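Local coordinates for basic helix-loop-helix, putative, expressed (Oryza sativa subsp. japonica, PDB 5LW0), which binds ADP-ribose through the macrodomain present here and, as part of an aprataxin-like protein, probably serves in ADP-ribose-linked DNA repair, at residues A[88-93]-A[104-109]; A[132-137]-A[155-160]. All blocks are in the same frame, centred on the assembly; numbering follows the deposited sequence.

Contact 1 of 2, residues A[88-93]-A[104-109]; sequences SLVKEK and FFTFVG
F104 meets V90 with the outer end of its ring: CZ lies 3.7 Å from V90 CG1, and the methyl sits at the ring edge, close to the ring plane, rather than over a face. The two side chains cross at about a right angle. With CG turned opposite the backbone N (chi1 170°), the phenyl group reaches from the strand toward helix 85-96, and V63 and L77 add to its apolar surroundings. F105 and F107 instead rest on V76 of the adjoining strand, consistent with the alternation of side chains along strand 104-108. T106 is the next residue to face the helix, and its CA lies nearest that of K91, 7.0 Å away. Its CG2 approaches V90 CG1 at 4.0 Å, while OG1 sits beside the aliphatic chain of K91, 3.5 Å from CG; the lysine bends at chi3 (-113°), which keeps CE within 3.6 Å of the same OG1. A glycine here would probably deprive V90 CG1 and the K91 methylenes of their threonine neighbour and open a gap between helix and strand. Short-segment axes 8.9 Å apart, running nearly antiparallel at 156°, fit the helix-to-strand return of the beta-alpha-beta unit 74-79, 85-96, 104-108. No hydrogen bond spans the two segments, so the contact rests on van der Waals packing, apolar at V90 and F104 and mixed where the lysine chain borders a hydroxyl.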
ATOM      1  N   SER A  88      14.741  -5.348  -2.044  1.00 14.35           N
ATOM      2  CA  SER A  88      15.886  -6.200  -1.720  0.50 14.91           C
ATOM      3  C   SER A  88      15.982  -6.501  -0.203  1.00 15.48           C
ATOM      4  O   SER A  88      16.161  -7.655   0.209  1.00 15.61           O
ATOM      5  CB  SER A  88      17.198  -5.533  -2.201  0.50 15.68           C
ATOM      6  OG  SER A  88      18.299  -6.376  -1.941  0.50 15.16           O
ATOM      7  N   LEU A  89      15.738  -5.458   0.624  1.00 15.58           N
ATOM      8  CA  LEU A  89      15.732  -5.608   2.048  1.00 15.66           C
ATOM      9  C   LEU A  89      14.614  -6.455   2.517  1.00 14.23           C
ATOM     10  O   LEU A  89      14.768  -7.321   3.384  1.00 16.12           O
ATOM     11  CB  LEU A  89      15.672  -4.245   2.733  1.00 16.19           C
ATOM     12  CG  LEU A  89      16.945  -3.349   2.630  1.00 17.48           C
ATOM     13  CD1 LEU A  89      16.661  -1.924   2.991  1.00 17.95           C
ATOM     14  CD2 LEU A  89      18.028  -3.910   3.487  1.00 20.06           C
ATOM     15  N   VAL A  90      13.416  -6.215   1.978  1.00 13.20           N
ATOM     16  CA  VAL A  90      12.289  -7.001   2.403  1.00 13.54           C
ATOM     17  C   VAL A  90      12.458  -8.450   2.029  1.00 13.79           C
ATOM     18  O   VAL A  90      12.141  -9.346   2.829  1.00 14.98           O
ATOM     19  CB  VAL A  90      10.984  -6.394   1.884  1.00 13.49           C
ATOM     20  CG1 VAL A  90       9.836  -7.349   2.018  1.00 14.13           C
ATOM     21  CG2 VAL A  90      10.689  -5.100   2.623  1.00 13.97           C
ATOM     22  N   LYS A  91      12.960  -8.719   0.837  1.00 14.51           N
ATOM     23  CA  LYS A  91      13.203 -10.154   0.430  1.00 16.61           C
ATOM     24  C   LYS A  91      14.122 -10.854   1.448  1.00 17.43           C
ATOM     25  O   LYS A  91      13.868 -11.971   1.840  1.00 17.44           O
ATOM     26  CB  LYS A  91      13.819 -10.218  -0.969  1.00 17.35           C
ATOM     27  CG  LYS A  91      12.828  -9.993  -2.044  1.00 21.92           C
ATOM     28  CD  LYS A  91      13.405 -10.454  -3.375  1.00 31.06           C
ATOM     29  CE  LYS A  91      13.628  -9.343  -4.269  1.00 32.52           C
ATOM     30  NZ  LYS A  91      14.270  -9.810  -5.554  1.00 28.28           N
ATOM     31  N   GLU A  92      15.200 -10.179   1.834  1.00 17.54           N
ATOM     32  CA  GLU A  92      16.209 -10.765   2.735  1.00 20.71           C
ATOM     33  C   GLU A  92      15.586 -11.076   4.091  1.00 19.29           C
ATOM     34  O   GLU A  92      15.711 -12.186   4.618  1.00 19.73           O
ATOM     35  CB  GLU A  92      17.322  -9.758   2.992  1.00 26.43           C
ATOM     36  CG  GLU A  92      18.375  -9.637   1.954  1.00 35.51           C
ATOM     37  CD  GLU A  92      19.379  -8.525   2.283  1.00 45.72           C
ATOM     38  OE1 GLU A  92      19.230  -7.867   3.340  1.00 54.63           O
ATOM     39  OE2 GLU A  92      20.314  -8.314   1.485  1.00 56.98           O
ATOM     40  N   LYS A  93      14.806 -10.129   4.579  1.00 18.48           N
ATOM     41  CA  LYS A  93      14.181 -10.260   5.871  1.00 19.24           C
ATOM     42  C   LYS A  93      13.024 -11.242   5.871  1.00 19.31           C
ATOM     43  O   LYS A  93      12.840 -11.977   6.851  1.00 19.15           O
ATOM     44  CB  LYS A  93      13.771  -8.908   6.405  1.00 20.58           C
ATOM     45  CG  LYS A  93      15.007  -8.015   6.615  1.00 21.93           C
ATOM     46  CD  LYS A  93      14.670  -6.603   6.964  1.00 23.37           C
ATOM     47  CE  LYS A  93      15.994  -5.842   7.177  1.00 25.27           C
ATOM     48  NZ  LYS A  93      15.806  -4.462   7.633  1.00 27.68           N
ATOM     49  N   PHE A 104       2.911 -14.131   0.796  1.00 12.18           N
ATOM     50  CA  PHE A 104       3.552 -12.807   0.621  1.00 13.16           C
ATOM     51  C   PHE A 104       4.721 -12.943  -0.324  1.00 13.81           C
ATOM     52  O   PHE A 104       5.565 -13.878  -0.192  1.00 15.93           O
ATOM     53  CB  PHE A 104       4.113 -12.279   1.964  1.00 13.82           C
ATOM     54  CG  PHE A 104       4.969 -11.062   1.814  1.00 13.44           C
ATOM     55  CD1 PHE A 104       4.375  -9.858   1.491  1.00 14.53           C
ATOM     56  CD2 PHE A 104       6.356 -11.173   1.796  1.00 14.49           C
ATOM     57  CE1 PHE A 104       5.154  -8.737   1.243  1.00 15.06           C
ATOM     58  CE2 PHE A 104       7.150 -10.066   1.524  1.00 16.46           C
ATOM     59  CZ  PHE A 104       6.532  -8.847   1.236  1.00 15.62           C
ATOM     60  N   PHE A 105       4.838 -12.005  -1.247  1.00 13.18           N
ATOM     61  CA  PHE A 105       6.007 -11.876  -2.046  1.00 13.02           C
ATOM     62  C   PHE A 105       6.198 -10.465  -2.525  1.00 12.66           C
ATOM     63  O   PHE A 105       5.293  -9.654  -2.402  1.00 13.55           O
ATOM     64  CB  PHE A 105       6.076 -12.893  -3.183  1.00 13.41           C
ATOM     65  CG  PHE A 105       4.898 -12.931  -4.055  1.00 13.60           C
ATOM     66  CD1 PHE A 105       4.766 -12.061  -5.139  1.00 15.40           C
ATOM     67  CD2 PHE A 105       3.909 -13.866  -3.832  1.00 15.37           C
ATOM     68  CE1 PHE A 105       3.688 -12.160  -6.010  1.00 15.81           C
ATOM     69  CE2 PHE A 105       2.807 -13.946  -4.666  1.00 14.70           C
ATOM     70  CZ  PHE A 105       2.692 -13.072  -5.762  1.00 17.31           C
ATOM     71  N   THR A 106       7.386 -10.171  -3.062  1.00 13.35           N
ATOM     72  CA  THR A 106       7.654  -8.835  -3.662  1.00 12.56           C
ATOM     73  C   THR A 106       7.491  -8.949  -5.166  1.00 13.12           C
ATOM     74  O   THR A 106       7.625 -10.055  -5.745  1.00 13.43           O
ATOM     75  CB  THR A 106       9.053  -8.341  -3.349  1.00 13.61           C
ATOM     76  OG1 THR A 106      10.047  -9.183  -3.972  1.00 15.60           O
ATOM     77  CG2 THR A 106       9.313  -8.232  -1.849  1.00 14.97           C
ATOM     78  N   PHE A 107       7.271  -7.825  -5.828  1.00 12.75           N
ATOM     79  CA  PHE A 107       7.010  -7.831  -7.257  1.00 14.97           C
ATOM     80  C   PHE A 107       7.447  -6.505  -7.816  1.00 14.31           C
ATOM     81  O   PHE A 107       7.100  -5.475  -7.296  1.00 15.40           O
ATOM     82  CB  PHE A 107       5.529  -8.075  -7.512  1.00 13.94           C
ATOM     83  CG  PHE A 107       5.170  -8.393  -8.960  1.00 15.34           C
ATOM     84  CD1 PHE A 107       5.276  -9.640  -9.453  1.00 17.36           C
ATOM     85  CD2 PHE A 107       4.669  -7.381  -9.777  1.00 18.50           C
ATOM     86  CE1 PHE A 107       4.861  -9.912 -10.769  1.00 18.88           C
ATOM     87  CE2 PHE A 107       4.245  -7.641 -11.060  1.00 21.53           C
ATOM     88  CZ  PHE A 107       4.424  -8.886 -11.566  1.00 19.99           C
ATOM     89  N   VAL A 108       8.187  -6.558  -8.920  1.00 14.64           N
ATOM     90  CA  VAL A 108       8.614  -5.333  -9.625  1.00 15.19           C
ATOM     91  C   VAL A 108       7.576  -4.920 -10.642  1.00 16.33           C
ATOM     92  O   VAL A 108       7.195  -5.699 -11.543  1.00 17.92           O
ATOM     93  CB  VAL A 108       9.934  -5.545 -10.364  1.00 14.78           C
ATOM     94  CG1 VAL A 108      10.366  -4.232 -11.068  1.00 16.57           C
ATOM     95  CG2 VAL A 108      10.991  -6.011  -9.437  1.00 15.82           C
ATOM     96  N   GLY A 109       7.093  -3.703 -10.519  1.00 17.02           N
ATOM     97  CA  GLY A 109       6.085  -3.231 -11.427  1.00 19.55           C
ATOM     98  C   GLY A 109       5.474  -1.927 -11.032  1.00 18.12           C
ATOM     99  O   GLY A 109       5.733  -1.419  -9.967  1.00 17.77           O
TER

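Contact 2 of 2, residues A[132-137]-A[155-160]. With AR6 ([(2R,3S,4R,5R)-5-(6-aminopurin-9-yl)-3,4-dihydroxy-oxolan-2-yl]methyl [hydroxy-[[(2R,3S,4R,5S)-3,4,5-trihydroxyoxolan-2-yl]methoxy]phosphoryl] hydrogen phosphate), chain C.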
ATOM      1  N   ARG A 132      -4.788  15.138   3.149  1.00 15.39           N
ATOM      2  CA  ARG A 132      -5.998  15.771   2.606  1.00 15.68           C
ATOM      3  C   ARG A 132      -6.678  14.902   1.551  1.00 16.90           C
ATOM      4  O   ARG A 132      -7.720  15.273   0.994  1.00 19.91           O
ATOM      5  CB  ARG A 132      -5.630  17.150   1.975  1.00 18.23           C
ATOM      6  CG  ARG A 132      -4.990  18.149   2.929  1.00 21.49           C
ATOM      7  CD  ARG A 132      -4.799  19.518   2.191  1.00 25.39           C
ATOM      8  NE  ARG A 132      -4.199  20.581   3.053  1.00 27.49           N
ATOM      9  CZ  ARG A 132      -2.875  20.798   3.236  1.00 33.49           C
ATOM     10  NH1 ARG A 132      -1.953  20.025   2.638  1.00 33.82           N
ATOM     11  NH2 ARG A 132      -2.457  21.807   4.038  1.00 34.42           N
ATOM     12  N   LEU A 133      -6.091  13.750   1.262  1.00 16.28           N
ATOM     13  CA  LEU A 133      -6.591  12.798   0.230  1.00 18.46           C
ATOM     14  C   LEU A 133      -6.765  13.445  -1.145  1.00 20.91           C
ATOM     15  O   LEU A 133      -7.797  13.273  -1.785  1.00 23.81           O
ATOM     16  CB  LEU A 133      -7.912  12.127   0.681  1.00 19.20           C
ATOM     17  CG  LEU A 133      -7.806  11.329   1.982  1.00 20.31           C
ATOM     18  CD1 LEU A 133      -9.158  10.775   2.415  1.00 26.39           C
ATOM     19  CD2 LEU A 133      -6.858  10.162   1.805  1.00 22.19           C
ATOM     20  N   LYS A 134      -5.792  14.255  -1.541  1.00 19.61           N
ATOM     21  CA  LYS A 134      -5.872  14.971  -2.808  1.00 22.83           C
ATOM     22  C   LYS A 134      -4.988  14.286  -3.846  1.00 24.67           C
ATOM     23  O   LYS A 134      -3.986  13.633  -3.492  1.00 23.57           O
ATOM     24  CB  LYS A 134      -5.403  16.421  -2.632  1.00 24.72           C
ATOM     25  CG  LYS A 134      -6.232  17.225  -1.674  1.00 29.34           C
ATOM     26  CD  LYS A 134      -7.555  17.583  -2.281  1.00 30.51           C
ATOM     27  CE  LYS A 134      -8.419  18.423  -1.331  1.00 33.98           C
ATOM     28  NZ  LYS A 134      -9.843  18.328  -1.716  1.00 38.06           N
ATOM     29  N   PRO A 135      -5.322  14.444  -5.091  1.00 22.51           N
ATOM     30  CA  PRO A 135      -4.486  13.964  -6.193  1.00 24.98           C
ATOM     31  C   PRO A 135      -3.196  14.696  -6.349  1.00 25.44           C
ATOM     32  O   PRO A 135      -2.944  15.663  -5.657  1.00 26.11           O
ATOM     33  CB  PRO A 135      -5.336  14.249  -7.450  1.00 27.51           C
ATOM     34  CG  PRO A 135      -6.612  14.738  -6.989  1.00 32.15           C
ATOM     35  CD  PRO A 135      -6.483  15.215  -5.591  1.00 28.77           C
ATOM     36  N   GLY A 136      -2.378  14.221  -7.289  1.00 27.20           N
ATOM     37  CA  GLY A 136      -1.131  14.869  -7.602  1.00 27.92           C
ATOM     38  C   GLY A 136      -0.085  14.607  -6.561  1.00 30.01           C
ATOM     39  O   GLY A 136      -0.096  13.544  -5.885  1.00 28.57           O
ATOM     40  N   GLY A 137       0.908  15.510  -6.481  1.00 25.83           N
ATOM     41  CA  GLY A 137       1.950  15.424  -5.455  1.00 25.99           C
ATOM     42  C   GLY A 137       3.080  14.443  -5.763  1.00 29.85           C
ATOM     43  O   GLY A 137       3.850  14.073  -4.868  1.00 39.32           O
ATOM     44  N   ALA A 155     -15.264   9.077  -5.424  1.00 22.71           N
ATOM     45  CA  ALA A 155     -15.519   8.000  -4.518  1.00 22.20           C
ATOM     46  C   ALA A 155     -14.852   8.226  -3.178  1.00 20.32           C
ATOM     47  O   ALA A 155     -15.441   7.912  -2.108  1.00 21.54           O
ATOM     48  CB  ALA A 155     -15.059   6.704  -5.133  1.00 20.73           C
ATOM     49  N   THR A 156     -13.672   8.805  -3.200  1.00 20.86           N
ATOM     50  CA  THR A 156     -12.910   9.006  -1.958  1.00 20.59           C
ATOM     51  C   THR A 156     -13.633  10.033  -1.071  1.00 22.43           C
ATOM     52  O   THR A 156     -13.781   9.824   0.154  1.00 21.85           O
ATOM     53  CB  THR A 156     -11.488   9.468  -2.273  1.00 20.23           C
ATOM     54  OG1 THR A 156     -10.788   8.456  -3.008  1.00 19.32           O
ATOM     55  CG2 THR A 156     -10.754   9.819  -1.028  1.00 22.01           C
ATOM     56  N   LYS A 157     -14.139  11.112  -1.692  1.00 24.56           N
ATOM     57  CA  LYS A 157     -14.879  12.151  -0.953  1.00 29.17           C
ATOM     58  C   LYS A 157     -16.142  11.617  -0.247  1.00 26.88           C
ATOM     59  O   LYS A 157     -16.534  12.135   0.775  1.00 28.87           O
ATOM     60  CB  LYS A 157     -15.294  13.293  -1.906  1.00 33.35           C
ATOM     61  CG  LYS A 157     -14.158  14.186  -2.308  1.00 39.21           C
ATOM     62  CD  LYS A 157     -14.718  15.451  -2.958  1.00 46.26           C
ATOM     63  CE  LYS A 157     -14.041  15.746  -4.260  1.00 50.08           C
ATOM     64  NZ  LYS A 157     -12.649  16.178  -4.041  1.00 55.54           N
ATOM     65  N   GLU A 158     -16.735  10.566  -0.788  1.00 25.66           N
ATOM     66  CA  GLU A 158     -17.833   9.858  -0.125  1.00 30.26           C
ATOM     67  C   GLU A 158     -17.446   9.021   1.092  1.00 30.88           C
ATOM     68  O   GLU A 158     -18.304   8.728   1.935  1.00 34.52           O
ATOM     69  CB  GLU A 158     -18.580   9.018  -1.149  1.00 33.12           C
ATOM     70  CG  GLU A 158     -19.199   9.879  -2.246  1.00 39.17           C
ATOM     71  CD  GLU A 158     -19.585   9.110  -3.506  1.00 49.81           C
ATOM     72  OE1 GLU A 158     -19.312   7.892  -3.602  1.00 45.47           O
ATOM     73  OE2 GLU A 158     -20.153   9.752  -4.424  1.00 60.14           O
ATOM     74  N   CYS A 159     -16.164   8.677   1.234  1.00 25.62           N
ATOM     75  CA  CYS A 159     -15.701   7.819   2.342  1.00 24.29           C
ATOM     76  C   CYS A 159     -15.081   8.616   3.478  1.00 25.58           C
ATOM     77  O   CYS A 159     -15.297   8.300   4.635  1.00 27.54           O
ATOM     78  CB  CYS A 159     -14.712   6.785   1.811  1.00 24.57           C
ATOM     79  SG  CYS A 159     -15.512   5.663   0.634  1.00 25.78           S
ATOM     80  N   ALA A 160     -14.224   9.584   3.159  1.00 22.27           N
ATOM     81  CA  ALA A 160     -13.512  10.309   4.192  1.00 24.22           C
ATOM     82  C   ALA A 160     -13.024  11.647   3.647  1.00 25.49           C
ATOM     83  O   ALA A 160     -12.805  11.790   2.432  1.00 26.31           O
ATOM     84  CB  ALA A 160     -12.325   9.490   4.703  1.00 26.32           C
TER
HETATM   85  N1  AR6 C 301       4.129   1.722  -8.734  1.00 16.95           N
HETATM   86  C2  AR6 C 301       4.722   1.110  -7.688  1.00 18.03           C
HETATM   87  N3  AR6 C 301       5.453   1.732  -6.783  1.00 18.91           N
HETATM   88  C4  AR6 C 301       5.652   3.084  -6.864  1.00 21.42           C
HETATM   89  C5  AR6 C 301       5.043   3.840  -7.914  1.00 22.40           C
HETATM   90  C6  AR6 C 301       4.234   3.086  -8.887  1.00 18.89           C
HETATM   91  N6  AR6 C 301       3.614   3.666  -9.886  1.00 19.77           N
HETATM   92  N7  AR6 C 301       5.418   5.192  -7.725  1.00 22.08           N
HETATM   93  C8  AR6 C 301       6.156   5.226  -6.592  1.00 20.80           C
HETATM   94  N9  AR6 C 301       6.297   3.959  -6.057  1.00 21.22           N
HETATM   95  PA  AR6 C 301       5.754   7.697  -2.231  1.00 20.24           P
HETATM   96  PB  AR6 C 301       5.497   8.239   0.687  1.00 19.39           P
HETATM   97  C1' AR6 C 301       6.913   3.563  -4.808  1.00 20.94           C
HETATM   98  O1A AR6 C 301       6.768   8.859  -2.292  1.00 22.58           O
HETATM   99  O1B AR6 C 301       6.988   8.223   0.919  1.00 17.94           O
HETATM  100  C1D AR6 C 301       2.768  11.307  -2.285  1.00 39.55           C
HETATM  101  O1D AR6 C 301       2.839  12.010  -3.507  1.00 39.06           O
HETATM  102  C2' AR6 C 301       8.172   4.299  -4.368  1.00 19.81           C
HETATM  103  O2' AR6 C 301       9.360   3.893  -5.115  1.00 21.13           O
HETATM  104  O2A AR6 C 301       4.677   7.608  -3.244  1.00 20.34           O
HETATM  105  O2B AR6 C 301       4.581   7.578   1.673  1.00 18.03           O
HETATM  106  C2D AR6 C 301       1.584  11.866  -1.441  1.00 39.83           C
HETATM  107  O2D AR6 C 301       0.994  13.074  -2.074  1.00 34.94           O
HETATM  108  C3' AR6 C 301       8.185   3.984  -2.893  1.00 22.37           C
HETATM  109  O3' AR6 C 301       8.820   2.706  -2.616  1.00 21.52           O
HETATM  110  O3A AR6 C 301       5.067   7.641  -0.756  1.00 19.65           O
HETATM  111  C3D AR6 C 301       2.169  12.160  -0.088  1.00 33.63           C
HETATM  112  O3D AR6 C 301       2.262  13.611  -0.001  1.00 46.89           O
HETATM  113  C4' AR6 C 301       6.691   3.912  -2.524  1.00 20.37           C
HETATM  114  O4' AR6 C 301       5.975   3.875  -3.737  1.00 21.19           O
HETATM  115  C4D AR6 C 301       3.575  11.513  -0.100  1.00 30.38           C
HETATM  116  O4D AR6 C 301       3.993  11.374  -1.479  1.00 29.21           O
HETATM  117  C5' AR6 C 301       6.207   5.083  -1.706  1.00 22.56           C
HETATM  118  O5' AR6 C 301       6.671   6.336  -2.245  1.00 21.21           O
HETATM  119  C5D AR6 C 301       3.645  10.107   0.488  1.00 22.87           C
HETATM  120  O5D AR6 C 301       5.052   9.787   0.566  1.00 20.97           O
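L133 and T156 touch through methyl groups: L133 CD1 comes to 3.9 Å from T156 CG2, which also lies 4.0 Å from L133 CB. A chi2 of 176° carries the leucine's CD1 outward, anti to CA, far enough to reach A160 as well, where it meets A160 O at 3.8 Å and A160 CB at 4.1 Å. T156 offers only its methyl to this apolar patch; its OG1 is engaged with L152 O and H190 NE2. The threonine's carbonyl is occupied too, accepting from both C159 N and A160 N. At K134 the backbone turns its side chain away from the helix at the start, yet the chain bends back until NZ is 4.2 Å from K157 NZ. These like charges lie on an exposed margin and are likely to repel each other mildly. K134 O is held by the side-chain amides of N130 and N141. In the macrodomain fold this segment belongs to the loop leading from strand 124-128 to helix 139-148, which carries glycines along the ADP-ribose pocket. G136 O also accepts from N141 ND2. At G137, phi is positive (81°), and a side chain would probably run into O2D of the ligand, a modelled CB falling about 2.9 Å from it; the carbonyl O of G137 lies 2.7 Å from O1D on the distal ribose of ADP-ribose.

Contact 1 closes before contact 2 opens along the chain, and the two lie on opposite sides of its centre, with contact centres 29 Å apart and nearest atoms about 16 Å apart. Both belong to one layered fold built round a six-stranded mixed sheet. Segment 104-109 supplies one outermost strand, while helix 150-159 of contact 2 packs through T156 on strand 167-172, the outermost strand at the other end, which A160 also touches. The bound ADP-ribose relates them: G109, at the end of segment 104-109, touches it, and G136 and G137 of contact 2 belong to its pocket. The ligand thus spans pocket elements contributed from widely separated parts of the macrodomain.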